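PDB 7A03: M32 carboxypeptidase from Chitinophagaceae bacterium, which probably removes single amino acids from the carboxyl end of peptides, as a metal-dependent carboxypeptidase of the M32 (Taq) family. Local coordinates for residues H155-L160 and E369-D374; I364-I368 and T385-Y389. All blocks are in the same frame, centred on the assembly; numbering follows the deposited sequence.

Contact 1 (H155-L160 and E369-D374); sequences HPYNAL and EKGLID
Glu369 OE1 is gripped by two donors: the hydroxyl of Tyr157, whose OH gives it a 2.6 Å hydrogen bond, and the backbone N-H of Gly417. The tyrosine comes from the anti side of the carboxylate, 28° out of its plane, and ring and carboxylate stand almost perpendicular. Trp411 takes the other oxygen, OE2, so this buried carboxylate is fixed in rotation by three donors, which would probably favour its charged form. With CG anti to the backbone N (chi1 -173°), the tyrosine ring reaches across to the helix and turns one face to its backbone. Lys370 CA forms a CH-pi contact there, 4.1 Å from the centroid of the Tyr157 ring, and Glu369 C lies over the ring centre. The Lys370 amine leads away to salt bridges with Glu367 and Asp174.

In the conformer described, one of two modelled, His155 uses both ring nitrogens. ND1 accepts from Tyr157 N at 3.0 Å, with the donor in the ring plane, while NE2 donates to Asp374 OD2 over 3.1 Å. This second bond is bent (142° at the hydrogen) and tilted from the imidazole plane; Ser376 N holds the other aspartate oxygen, OD1.

Between these polar ends lies Ile373. Its CG1 is 4.0 Å from Tyr157 CD1, its CD1 meets Leu160 CD1 tip to tip at 3.9 Å, and its CG2 approaches the Pro156 ring. Thr147 of helix 129-150 touches Pro156, Leu160 and Ile373. The whole exemplifies a side-chain cap doing double duty: His155 makes a capping bond in the turn leading into helix 157-164 and, in this conformer, ties it by a His-carboxylate hydrogen bond to the C-terminal end of helix 358-374 within the largely helical M32 fold.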
loop_
_atom_site.group_PDB
_atom_site.type_symbol
_atom_site.label_atom_id
_atom_site.label_comp_id
_atom_site.label_asym_id
_atom_site.label_seq_id
_atom_site.Cartn_x
_atom_site.Cartn_y
_atom_site.Cartn_z
ATOM N N HIS A 155 13.178 -6.789 -19.874
ATOM C CA HIS A 155 13.685 -7.308 -18.611
ATOM C C HIS A 155 12.652 -8.257 -18.010
ATOM O O HIS A 155 11.470 -7.889 -17.902
ATOM C CB HIS A 155 13.984 -6.160 -17.637
ATOM C CG HIS A 155 14.867 -6.554 -16.494
ATOM N ND1 HIS A 155 14.471 -7.446 -15.521
ATOM C CD2 HIS A 155 16.128 -6.180 -16.170
ATOM C CE1 HIS A 155 15.447 -7.606 -14.647
ATOM N NE2 HIS A 155 16.464 -6.849 -15.016
ATOM N N PRO A 156 13.059 -9.468 -17.612
ATOM C CA PRO A 156 12.083 -10.423 -17.049
ATOM C C PRO A 156 11.351 -9.909 -15.829
ATOM O O PRO A 156 10.171 -10.234 -15.642
ATOM C CB PRO A 156 12.942 -11.643 -16.685
ATOM C CG PRO A 156 14.378 -11.154 -16.723
ATOM C CD PRO A 156 14.414 -10.038 -17.715
ATOM N N TYR A 157 12.025 -9.122 -14.987
ATOM C CA TYR A 157 11.381 -8.556 -13.807
ATOM C C TYR A 157 10.140 -7.735 -14.164
ATOM O O TYR A 157 9.227 -7.630 -13.339
ATOM C CB TYR A 157 12.428 -7.732 -13.046
ATOM C CG TYR A 157 12.028 -7.192 -11.696
ATOM C CD1 TYR A 157 11.371 -7.979 -10.758
ATOM C CD2 TYR A 157 12.335 -5.887 -11.353
ATOM C CE1 TYR A 157 11.031 -7.466 -9.519
ATOM C CE2 TYR A 157 11.988 -5.370 -10.129
ATOM C CZ TYR A 157 11.338 -6.157 -9.219
ATOM O OH TYR A 157 11.010 -5.628 -8.000
ATOM N N ASN A 158 10.062 -7.206 -15.390
ATOM C CA ASN A 158 8.878 -6.461 -15.813
ATOM C C ASN A 158 7.622 -7.304 -15.725
ATOM O O ASN A 158 6.528 -6.766 -15.524
ATOM C CB ASN A 158 9.039 -5.979 -17.248
ATOM C CG ASN A 158 10.018 -4.836 -17.360
ATOM O OD1 ASN A 158 10.355 -4.204 -16.354
ATOM N ND2 ASN A 158 10.476 -4.557 -18.574
ATOM N N ALA A 159 7.750 -8.621 -15.904
ATOM C CA ALA A 159 6.570 -9.476 -15.808
ATOM C C ALA A 159 6.004 -9.458 -14.397
ATOM O O ALA A 159 4.778 -9.477 -14.206
ATOM C CB ALA A 159 6.905 -10.904 -16.242
ATOM N N LEU A 160 6.882 -9.392 -13.392
ATOM C CA LEU A 160 6.421 -9.407 -12.012
ATOM C C LEU A 160 5.982 -8.013 -11.568
ATOM O O LEU A 160 4.937 -7.870 -10.920
ATOM C CB LEU A 160 7.519 -9.978 -11.109
ATOM C CG LEU A 160 8.055 -11.349 -11.565
ATOM C CD1 LEU A 160 9.069 -11.890 -10.570
ATOM C CD2 LEU A 160 6.908 -12.326 -11.705
ATOM N N GLU A 369 15.630 -7.233 -5.984
ATOM C CA GLU A 369 14.703 -8.088 -6.708
ATOM C C GLU A 369 15.066 -8.111 -8.173
ATOM O O GLU A 369 15.079 -9.181 -8.805
ATOM C CB GLU A 369 13.258 -7.642 -6.512
ATOM C CG GLU A 369 12.700 -8.048 -5.176
ATOM C CD GLU A 369 11.264 -7.663 -5.005
ATOM O OE1 GLU A 369 10.636 -7.253 -6.004
ATOM O OE2 GLU A 369 10.768 -7.772 -3.870
ATOM N N LYS A 370 15.464 -6.952 -8.704
ATOM C CA LYS A 370 15.753 -6.873 -10.124
ATOM C C LYS A 370 16.934 -7.762 -10.460
ATOM O O LYS A 370 16.943 -8.414 -11.511
ATOM C CB LYS A 370 16.016 -5.415 -10.509
ATOM C CG LYS A 370 16.296 -5.196 -11.989
ATOM C CD LYS A 370 16.485 -3.712 -12.309
ATOM C CE LYS A 370 17.430 -3.049 -11.323
ATOM N NZ LYS A 370 17.910 -1.728 -11.810
ATOM N N GLY A 371 17.900 -7.857 -9.537
ATOM C CA GLY A 371 19.046 -8.714 -9.763
ATOM C C GLY A 371 18.740 -10.173 -9.525
ATOM O O GLY A 371 19.294 -11.041 -10.208
ATOM N N LEU A 372 17.854 -10.467 -8.572
ATOM C CA LEU A 372 17.503 -11.863 -8.327
ATOM C C LEU A 372 16.777 -12.443 -9.527
ATOM O O LEU A 372 17.009 -13.599 -9.909
ATOM C CB LEU A 372 16.639 -11.982 -7.073
ATOM C CG LEU A 372 17.333 -11.747 -5.726
ATOM C CD1 LEU A 372 16.307 -11.743 -4.605
ATOM C CD2 LEU A 372 18.413 -12.792 -5.455
ATOM N N ILE A 373 15.927 -11.636 -10.158
ATOM C CA ILE A 373 15.083 -12.138 -11.232
ATOM C C ILE A 373 15.816 -12.161 -12.570
ATOM O O ILE A 373 15.531 -13.013 -13.420
ATOM C CB ILE A 373 13.761 -11.350 -11.271
ATOM C CG1 ILE A 373 13.027 -11.514 -9.937
ATOM C CG2 ILE A 373 12.881 -11.823 -12.413
ATOM C CD1 ILE A 373 12.715 -12.968 -9.580
ATOM N N ASP A 374 16.765 -11.249 -12.793
ATOM C CA ASP A 374 17.540 -11.312 -14.028
ATOM C C ASP A 374 18.727 -12.263 -13.943
ATOM O O ASP A 374 19.318 -12.585 -14.981
ATOM C CB ASP A 374 17.917 -9.918 -14.560
ATOM C CG ASP A 374 18.982 -9.206 -13.725
ATOM O OD1 ASP A 374 19.697 -9.847 -12.926
ATOM O OD2 ASP A 374 19.109 -7.972 -13.886
#

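Contact 2 (I364-I368 and T385-Y389); sequences IRYEI and TWNDY
The guanidinium of Arg365 has Trp386 CH2 over the centre of one face, with CZ 3.3 Å from CH2, yet the two flat groups are not stacked. Their planes are 64° apart, and Arg365 NH2 sits at the edge of the indole, in its plane, 3.4 Å from Trp386 CZ2. The Tyr389 ring, in turn, has Thr385 CG2 of its own helix at its edge.

Extended from CG to NE, the arginine chain sets the guanidinium at the six-membered ring, where its nitrogens reach other partners: Asp408 forms a salt bridge with NE, and NH1 bonds to Tyr390 OH and His361 O. Replacing this arginine by alanine is likely to leave Asp408 without its cationic partner and to open a gap beside the six-membered ring of Trp386.

Two isoleucines one turn apart fill the rest of the interface. Ile364 CG2 presses on Tyr389 CB at 3.6 Å, and Ile368 sends CG1 to Tyr389 CE2 (3.9 Å) and CD1 to Trp386 CE3 (3.8 Å), thus wedging between the two aromatics. Glu367 touches with its CB, 3.6 Å from Tyr389 OH.

The short segments of helices 358-374 and 382-394 run at 138° to each other, their axes 10.7 Å apart. Trp386 stacks on Tyr390 and touches Val405, Ile368 reaches Trp411, and from helix 170-192 Val170 and Leu173 pack against Tyr366.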
loop_
_atom_site.group_PDB
_atom_site.type_symbol
_atom_site.label_atom_id
_atom_site.label_comp_id
_atom_site.label_asym_id
_atom_site.label_seq_id
_atom_site.Cartn_x
_atom_site.Cartn_y
_atom_site.Cartn_z
ATOM N N ILE A 364 16.357 -0.302 -2.265
ATOM C CA ILE A 364 17.254 -1.430 -2.061
ATOM C C ILE A 364 16.541 -2.717 -2.437
ATOM O O ILE A 364 17.071 -3.535 -3.205
ATOM C CB ILE A 364 17.784 -1.437 -0.618
ATOM C CG1 ILE A 364 18.778 -0.286 -0.439
ATOM C CG2 ILE A 364 18.426 -2.783 -0.311
ATOM C CD1 ILE A 364 19.007 0.097 0.997
ATOM N N ARG A 365 15.280 -2.853 -2.006
ATOM C CA ARG A 365 14.528 -4.055 -2.347
ATOM C C ARG A 365 14.339 -4.142 -3.853
ATOM O O ARG A 365 14.516 -5.216 -4.459
ATOM C CB ARG A 365 13.194 -4.069 -1.591
ATOM C CG ARG A 365 13.367 -4.349 -0.088
ATOM C CD ARG A 365 12.227 -3.742 0.735
ATOM N NE ARG A 365 12.322 -4.020 2.170
ATOM C CZ ARG A 365 13.233 -3.485 2.991
ATOM N NH1 ARG A 365 14.147 -2.646 2.529
ATOM N NH2 ARG A 365 13.231 -3.778 4.288
ATOM N N TYR A 366 14.090 -2.992 -4.491
ATOM C CA TYR A 366 13.907 -3.009 -5.933
ATOM C C TYR A 366 15.173 -3.513 -6.613
ATOM O O TYR A 366 15.129 -4.458 -7.422
ATOM C CB TYR A 366 13.476 -1.620 -6.415
ATOM C CG TYR A 366 13.565 -1.411 -7.893
ATOM C CD1 TYR A 366 12.616 -1.939 -8.757
ATOM C CD2 TYR A 366 14.606 -0.665 -8.432
ATOM C CE1 TYR A 366 12.719 -1.751 -10.111
ATOM C CE2 TYR A 366 14.707 -0.462 -9.806
ATOM C CZ TYR A 366 13.748 -1.013 -10.632
ATOM O OH TYR A 366 13.809 -0.833 -11.991
ATOM N N GLU A 367 16.333 -2.974 -6.216
ATOM C CA GLU A 367 17.539 -3.364 -6.935
ATOM C C GLU A 367 17.813 -4.837 -6.712
ATOM O O GLU A 367 18.116 -5.576 -7.664
ATOM C CB GLU A 367 18.745 -2.505 -6.546
ATOM C CG GLU A 367 18.542 -0.998 -6.712
ATOM C CD GLU A 367 18.391 -0.537 -8.159
ATOM O OE1 GLU A 367 18.759 -1.289 -9.089
ATOM O OE2 GLU A 367 17.904 0.599 -8.363
ATOM N N ILE A 368 17.588 -5.303 -5.482
ATOM C CA ILE A 368 17.868 -6.696 -5.181
ATOM C C ILE A 368 16.923 -7.585 -5.964
ATOM O O ILE A 368 17.353 -8.546 -6.619
ATOM C CB ILE A 368 17.798 -6.938 -3.665
ATOM C CG1 ILE A 368 19.067 -6.410 -3.001
ATOM C CG2 ILE A 368 17.572 -8.420 -3.359
ATOM C CD1 ILE A 368 18.991 -6.372 -1.509
ATOM N N THR A 385 24.878 -8.889 0.770
ATOM C CA THR A 385 24.440 -7.940 -0.249
ATOM C C THR A 385 23.514 -6.890 0.353
ATOM O O THR A 385 23.692 -5.678 0.145
ATOM C CB THR A 385 23.714 -8.719 -1.349
ATOM O OG1 THR A 385 24.615 -9.684 -1.915
ATOM C CG2 THR A 385 23.214 -7.791 -2.433
ATOM N N TRP A 386 22.510 -7.358 1.093
ATOM C CA TRP A 386 21.564 -6.484 1.774
ATOM C C TRP A 386 22.294 -5.501 2.680
ATOM O O TRP A 386 22.071 -4.286 2.609
ATOM C CB TRP A 386 20.608 -7.362 2.583
ATOM C CG TRP A 386 19.558 -6.636 3.348
ATOM C CD1 TRP A 386 19.703 -5.982 4.540
ATOM C CD2 TRP A 386 18.178 -6.511 2.991
ATOM N NE1 TRP A 386 18.509 -5.446 4.936
ATOM C CE2 TRP A 386 17.550 -5.760 4.007
ATOM C CE3 TRP A 386 17.413 -6.958 1.905
ATOM C CZ2 TRP A 386 16.196 -5.437 3.967
ATOM C CZ3 TRP A 386 16.064 -6.644 1.867
ATOM C CH2 TRP A 386 15.469 -5.888 2.895
ATOM N N ASN A 387 23.179 -6.017 3.537
ATOM C CA ASN A 387 23.869 -5.157 4.492
ATOM C C ASN A 387 24.727 -4.119 3.785
ATOM O O ASN A 387 24.795 -2.964 4.224
ATOM C CB ASN A 387 24.713 -6.003 5.445
ATOM C CG ASN A 387 23.878 -6.988 6.255
ATOM O OD1 ASN A 387 22.643 -6.962 6.227
ATOM N ND2 ASN A 387 24.557 -7.866 6.981
ATOM N N ASP A 388 25.394 -4.508 2.686
ATOM C CA ASP A 388 26.187 -3.553 1.917
ATOM C C ASP A 388 25.311 -2.450 1.340
ATOM O O ASP A 388 25.682 -1.270 1.383
ATOM C CB ASP A 388 26.942 -4.274 0.801
ATOM C CG ASP A 388 28.076 -5.132 1.320
ATOM O OD1 ASP A 388 28.472 -4.972 2.499
ATOM O OD2 ASP A 388 28.568 -5.977 0.542
ATOM N N TYR A 389 24.145 -2.819 0.792
ATOM C CA TYR A 389 23.216 -1.814 0.275
ATOM C C TYR A 389 22.797 -0.847 1.379
ATOM O O TYR A 389 22.775 0.381 1.188
ATOM C CB TYR A 389 21.982 -2.516 -0.313
ATOM C CG TYR A 389 22.036 -2.803 -1.808
ATOM C CD1 TYR A 389 21.875 -1.786 -2.738
ATOM C CD2 TYR A 389 22.227 -4.096 -2.281
ATOM C CE1 TYR A 389 21.918 -2.047 -4.101
ATOM C CE2 TYR A 389 22.272 -4.366 -3.645
ATOM C CZ TYR A 389 22.118 -3.333 -4.546
ATOM O OH TYR A 389 22.156 -3.592 -5.897
#

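Helix 358-374 is common to both contacts, and shows how one helix can serve two neighbours with different chemistry. Contact 2 uses residues 364-368 and contact 1 the adjoining 369-374, their centres about 14 Å apart. They meet where Tyr157 CE2 packs 3.7 Å from Tyr366 CE1. Along the chain the segments alternate: 155-160 comes first, then 364-368, 369-374 and 385-389. Contact 1 therefore joins parts 209 residues apart, whereas contact 2 closes a local pair of successive helices. The centres of both contacts lie about 21 Å from the chain centre, on the same side. Helix 358-374 thus bridges a sequence-distant helix and the next helix in the chain within the M32 fold.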